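Local coordinates for Thg1-like uncharacterized protein (Bacillus thuringiensis, PDB 4KGM) that probably adds nucleotides to the 5' end of tRNA, as a Thg1-like protein with a polymerase palm-like catalytic domain that binds ATP and magnesium, at residues K18-M23 against A132-Q137; K111-M116 against P124-D129. All blocks are in the same frame, centred on the assembly; numbering follows the deposited sequence.

Contact 1: residues K18-M23 against A132-Q137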
loop_
_atom_site.group_PDB
_atom_site.type_symbol
_atom_site.label_atom_id
_atom_site.label_comp_id
_atom_site.label_asym_id
_atom_site.label_seq_id
_atom_site.Cartn_x
_atom_site.Cartn_y
_atom_site.Cartn_z
ATOM N N LYS A 18 -1.303 3.615 6.246
ATOM C CA LYS A 18 -1.264 3.491 7.696
ATOM C C LYS A 18 -0.950 2.065 8.126
ATOM O O LYS A 18 -1.480 1.104 7.567
ATOM C CB LYS A 18 -2.583 3.949 8.322
ATOM C CG LYS A 18 -2.783 5.456 8.316
ATOM C CD LYS A 18 -4.009 5.850 9.120
ATOM C CE LYS A 18 -4.105 7.358 9.286
ATOM N NZ LYS A 18 -5.327 7.754 10.042
ATOM N N LEU A 19 -0.076 1.935 9.117
ATOM C CA LEU A 19 0.237 0.637 9.692
ATOM C C LEU A 19 -0.901 0.202 10.607
ATOM O O LEU A 19 -1.472 1.028 11.321
ATOM C CB LEU A 19 1.541 0.709 10.490
ATOM C CG LEU A 19 2.823 1.044 9.726
ATOM C CD1 LEU A 19 3.952 1.361 10.693
ATOM C CD2 LEU A 19 3.217 -0.106 8.808
ATOM N N PRO A 20 -1.241 -1.095 10.583
ATOM C CA PRO A 20 -2.238 -1.619 11.520
ATOM C C PRO A 20 -1.787 -1.378 12.956
ATOM O O PRO A 20 -0.605 -1.533 13.257
ATOM C CB PRO A 20 -2.272 -3.123 11.203
ATOM C CG PRO A 20 -1.032 -3.394 10.411
ATOM C CD PRO A 20 -0.746 -2.132 9.664
ATOM N N GLU A 21 -2.721 -0.990 13.818
ATOM C CA GLU A 21 -2.403 -0.605 15.188
ATOM C C GLU A 21 -2.277 -1.806 16.121
ATOM O O GLU A 21 -2.445 -2.953 15.703
ATOM C CB GLU A 21 -3.467 0.355 15.727
ATOM C CG GLU A 21 -3.640 1.626 14.903
ATOM C CD GLU A 21 -4.773 2.503 15.409
ATOM O OE1 GLU A 21 -5.340 2.190 16.476
ATOM O OE2 GLU A 21 -5.102 3.504 14.737
ATOM N N ARG A 22 -1.982 -1.519 17.386
ATOM C CA ARG A 22 -1.856 -2.530 18.435
ATOM C C ARG A 22 -0.897 -3.671 18.098
ATOM O O ARG A 22 -1.175 -4.832 18.396
ATOM C CB ARG A 22 -3.228 -3.080 18.839
ATOM C CG ARG A 22 -4.107 -2.065 19.553
ATOM C CD ARG A 22 -5.301 -2.733 20.215
ATOM N NE ARG A 22 -4.890 -3.699 21.231
ATOM C CZ ARG A 22 -4.588 -3.378 22.485
ATOM N NH1 ARG A 22 -4.646 -2.113 22.879
ATOM N NH2 ARG A 22 -4.222 -4.319 23.345
ATOM N N MET A 23 0.229 -3.329 17.481
ATOM C CA MET A 23 1.288 -4.298 17.225
ATOM C C MET A 23 2.642 -3.596 17.100
ATOM O O MET A 23 2.698 -2.423 16.725
ATOM C CB MET A 23 0.969 -5.152 15.988
ATOM C CG MET A 23 0.858 -4.393 14.685
ATOM S SD MET A 23 0.504 -5.518 13.314
ATOM C CE MET A 23 -1.065 -6.204 13.842
ATOM N N ALA A 132 9.638 2.315 7.928
ATOM C CA ALA A 132 8.874 1.774 9.044
ATOM C C ALA A 132 8.183 0.476 8.651
ATOM O O ALA A 132 7.978 0.206 7.466
ATOM C CB ALA A 132 7.860 2.794 9.545
ATOM N N GLN A 133 7.828 -0.321 9.653
ATOM C CA GLN A 133 7.176 -1.603 9.425
ATOM C C GLN A 133 6.562 -2.112 10.719
ATOM O O GLN A 133 6.761 -1.523 11.782
ATOM C CB GLN A 133 8.191 -2.629 8.921
ATOM C CG GLN A 133 9.116 -3.153 10.006
ATOM C CD GLN A 133 10.228 -4.022 9.453
ATOM O OE1 GLN A 133 11.043 -3.571 8.649
ATOM N NE2 GLN A 133 10.266 -5.277 9.882
ATOM N N VAL A 134 5.819 -3.210 10.624
ATOM C CA VAL A 134 5.309 -3.882 11.813
ATOM C C VAL A 134 5.934 -5.265 11.949
ATOM O O VAL A 134 6.459 -5.825 10.984
ATOM C CB VAL A 134 3.769 -4.018 11.793
ATOM C CG1 VAL A 134 3.107 -2.644 11.812
ATOM C CG2 VAL A 134 3.322 -4.823 10.583
ATOM N N LEU A 135 5.880 -5.808 13.159
ATOM C CA LEU A 135 6.390 -7.140 13.433
ATOM C C LEU A 135 5.490 -7.839 14.434
ATOM O O LEU A 135 4.970 -7.207 15.351
ATOM C CB LEU A 135 7.811 -7.072 14.000
ATOM C CG LEU A 135 8.973 -6.849 13.033
ATOM C CD1 LEU A 135 10.281 -6.853 13.797
ATOM C CD2 LEU A 135 8.985 -7.921 11.964
ATOM N N PRO A 136 5.294 -9.151 14.257
ATOM C CA PRO A 136 4.609 -9.925 15.296
ATOM C C PRO A 136 5.457 -9.954 16.561
ATOM O O PRO A 136 6.679 -9.821 16.478
ATOM C CB PRO A 136 4.493 -11.324 14.679
ATOM C CG PRO A 136 5.499 -11.359 13.581
ATOM C CD PRO A 136 5.621 -9.961 13.073
ATOM N N GLN A 137 4.813 -10.116 17.713
ATOM C CA GLN A 137 5.498 -10.075 19.002
ATOM C C GLN A 137 6.656 -11.068 19.123
ATOM O O GLN A 137 7.686 -10.756 19.721
ATOM C CB GLN A 137 4.502 -10.294 20.143
ATOM C CG GLN A 137 3.587 -9.109 20.409
ATOM C CD GLN A 137 2.579 -9.388 21.508
ATOM O OE1 GLN A 137 1.753 -10.293 21.392
ATOM N NE2 GLN A 137 2.648 -8.614 22.585
#
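Val134 meets Leu19, Pro20 and Met23 through its two methyls and its CB. It lies at the end of strand 128-134, an outermost strand, within this chain, of the antiparallel sheet in the polymerase palm-like domain. Residues 18-23 lie in the loop between helix 4-13 and strand 25-31. No hydrogen bond joins the two segments, so the contact is apolar packing. Val134 CG1 stands anti to its own carbonyl carbon (chi1 -63°) and takes most of the touches. Leu19 and Val134 lie alongside each other, pointing opposite ways, with Leu19 CB 3.9 Å from Val134 CG1. Leu19 CD2 also rests on CG1, while Leu19 CD1 reaches on to Ala132, 4.3 Å from Ala132 CB. The Pro20 ring adds a looser touch, with its CG 4.4 Å from Val134 CG1. The backbone of Leu19 is hydrogen-bonded to Asn95. The second subunit also packs here, with its Val134 on Pro20 and its Pro136 on Met23. A chi1 of 62° tucks Met23 CG between N and C of its backbone. The chain then runs extended to the sulfur and bends at chi3. The thioether lies across Val134, with Met23 SD 3.9 Å from Val134 CB and 4.0 Å from Val134 CG2.

Contact 2: residues K111-M116 against P124-D129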
loop_
_atom_site.group_PDB
_atom_site.type_symbol
_atom_site.label_atom_id
_atom_site.label_comp_id
_atom_site.label_asym_id
_atom_site.label_seq_id
_atom_site.Cartn_x
_atom_site.Cartn_y
_atom_site.Cartn_z
ATOM N N LYS A 111 19.561 16.350 14.890
ATOM C CA LYS A 111 20.421 16.157 16.050
ATOM C C LYS A 111 21.846 15.784 15.652
ATOM O O LYS A 111 22.807 16.341 16.186
ATOM C CB LYS A 111 19.829 15.101 16.989
ATOM C CG LYS A 111 20.693 14.774 18.207
ATOM C CD LYS A 111 21.072 16.025 18.996
ATOM C CE LYS A 111 19.849 16.755 19.533
ATOM N NZ LYS A 111 20.213 18.035 20.206
ATOM N N PHE A 112 21.972 14.851 14.714
ATOM C CA PHE A 112 23.278 14.355 14.289
ATOM C C PHE A 112 24.152 15.469 13.723
ATOM O O PHE A 112 25.297 15.642 14.144
ATOM C CB PHE A 112 23.116 13.238 13.255
ATOM C CG PHE A 112 24.393 12.523 12.928
ATOM C CD1 PHE A 112 24.810 11.443 13.690
ATOM C CD2 PHE A 112 25.175 12.921 11.856
ATOM C CE1 PHE A 112 25.983 10.780 13.391
ATOM C CE2 PHE A 112 26.350 12.260 11.553
ATOM C CZ PHE A 112 26.752 11.189 12.321
ATOM N N ASN A 113 23.611 16.219 12.768
ATOM C CA ASN A 113 24.336 17.334 12.174
ATOM C C ASN A 113 24.743 18.378 13.212
ATOM O O ASN A 113 25.855 18.900 13.165
ATOM C CB ASN A 113 23.516 17.982 11.056
ATOM C CG ASN A 113 23.647 17.248 9.735
ATOM O OD1 ASN A 113 24.748 16.875 9.324
ATOM N ND2 ASN A 113 22.523 17.036 9.059
ATOM N N GLU A 114 23.843 18.671 14.148
ATOM C CA GLU A 114 24.119 19.640 15.205
ATOM C C GLU A 114 25.324 19.237 16.051
ATOM O O GLU A 114 26.250 20.024 16.245
ATOM C CB GLU A 114 22.900 19.817 16.111
ATOM C CG GLU A 114 23.201 20.584 17.393
ATOM C CD GLU A 114 22.014 20.656 18.334
ATOM O OE1 GLU A 114 21.261 21.652 18.272
ATOM O OE2 GLU A 114 21.837 19.721 19.144
ATOM N N VAL A 115 25.298 18.006 16.553
ATOM C CA VAL A 115 26.365 17.493 17.403
ATOM C C VAL A 115 27.688 17.381 16.649
ATOM O O VAL A 115 28.743 17.747 17.166
ATOM C CB VAL A 115 25.991 16.115 17.994
ATOM C CG1 VAL A 115 27.193 15.471 18.674
ATOM C CG2 VAL A 115 24.831 16.255 18.966
ATOM N N MET A 116 27.622 16.885 15.420
ATOM C CA MET A 116 28.825 16.639 14.635
ATOM C C MET A 116 29.535 17.933 14.239
ATOM O O MET A 116 30.750 17.946 14.049
ATOM C CB MET A 116 28.492 15.812 13.393
ATOM C CG MET A 116 29.615 14.895 12.954
ATOM S SD MET A 116 29.994 13.626 14.180
ATOM C CE MET A 116 31.480 12.924 13.473
ATOM N N PRO A 124 30.757 17.834 5.700
ATOM C CA PRO A 124 29.580 18.178 4.897
ATOM C C PRO A 124 28.296 17.732 5.590
ATOM O O PRO A 124 28.350 17.049 6.613
ATOM C CB PRO A 124 29.794 17.387 3.603
ATOM C CG PRO A 124 30.656 16.239 4.003
ATOM C CD PRO A 124 31.560 16.763 5.082
ATOM N N LEU A 125 27.151 18.116 5.040
ATOM C CA LEU A 125 25.871 17.762 5.642
ATOM C C LEU A 125 25.609 16.261 5.577
ATOM O O LEU A 125 25.758 15.637 4.526
ATOM C CB LEU A 125 24.733 18.533 4.973
ATOM C CG LEU A 125 24.744 20.039 5.233
ATOM C CD1 LEU A 125 23.624 20.730 4.471
ATOM C CD2 LEU A 125 24.635 20.309 6.726
ATOM N N ALA A 126 25.228 15.690 6.715
ATOM C CA ALA A 126 24.867 14.279 6.780
ATOM C C ALA A 126 23.370 14.113 6.564
ATOM O O ALA A 126 22.569 14.889 7.089
ATOM C CB ALA A 126 25.278 13.687 8.119
ATOM N N THR A 127 22.994 13.107 5.780
ATOM C CA THR A 127 21.586 12.809 5.544
ATOM C C THR A 127 21.268 11.354 5.869
ATOM O O THR A 127 22.161 10.508 5.928
ATOM C CB THR A 127 21.166 13.116 4.094
ATOM O OG1 THR A 127 22.044 12.441 3.186
ATOM C CG2 THR A 127 21.218 14.614 3.830
ATOM N N PHE A 128 19.986 11.076 6.084
ATOM C CA PHE A 128 19.539 9.743 6.465
ATOM C C PHE A 128 18.272 9.368 5.708
ATOM O O PHE A 128 17.520 10.237 5.266
ATOM C CB PHE A 128 19.245 9.690 7.967
ATOM C CG PHE A 128 20.441 9.949 8.836
ATOM C CD1 PHE A 128 20.835 11.243 9.135
ATOM C CD2 PHE A 128 21.159 8.896 9.376
ATOM C CE1 PHE A 128 21.932 11.481 9.938
ATOM C CE2 PHE A 128 22.256 9.127 10.181
ATOM C CZ PHE A 128 22.644 10.421 10.463
ATOM N N ASP A 129 18.033 8.070 5.560
ATOM C CA ASP A 129 16.758 7.597 5.047
ATOM C C ASP A 129 15.988 6.983 6.206
ATOM O O ASP A 129 16.554 6.742 7.272
ATOM C CB ASP A 129 16.954 6.570 3.932
ATOM C CG ASP A 129 17.082 5.155 4.456
ATOM O OD1 ASP A 129 17.878 4.925 5.392
ATOM O OD2 ASP A 129 16.377 4.269 3.933
HETATM O O HOH W 1 27.848 16.881 9.358
#
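One face of the Phe112 ring receives the edge of Phe128. Phe128 CZ stands 3.7 Å from Phe112 CG, toward the rim of that ring. The planes meet at 79° in a T-shaped stack. Phe112 CD2 lies at the Phe128 edge, near its plane. Ala126 CB approaches the Phe112 ring obliquely, 3.8 Å from Phe112 CD2. With chi1 at -171°, Phe112 CG lies opposite the backbone N, and the ring stands out from helix 97-119 toward Phe128. Phe34, from the ATP pocket, meets the Phe128 ring on the same chain, and Phe53 meets Phe112. The contact packs helix 97-119 against strand 128-134 and the residues that lead into it, in the palm-like domain. Beside the rings, the Asn113 amide pairs with the backbone of Ala126. Ala126 N donates to Asn113 OD1 at 2.9 Å, in the carbonyl plane and on a lone pair. Asn113 ND2 donates back to Ala126 O, also at 2.9 Å. That oxygen lies 19° out of the Asn113 amide plane. The two bonds fix the rotation of the amide. A water donates a further bond to Asn113 OD1 (3.1 Å) and another to Pro124 O (2.8 Å).

Overall arrangement
Both contacts are buried and both use strand 128-134, but at different ends. Contact 2 joins Phe128 and the residues leading into the strand to helix 97-119. Contact 1 holds the strand's end, and the residues that follow, to the loop before strand 25-31. Their centres are about 28 Å apart. Contact 1 is aliphatic and thioether packing without hydrogen bonds between its segments. Contact 2 combines an aromatic pair with a polar amide and a water. Contact 2 is nearer the bound nucleotide: the Phe128 side chain is about 7 Å from a magnesium ion and about 8 Å from ATP, nearest atoms. Contact 1 is touched by all three other copies. The third subunit touches both contacts.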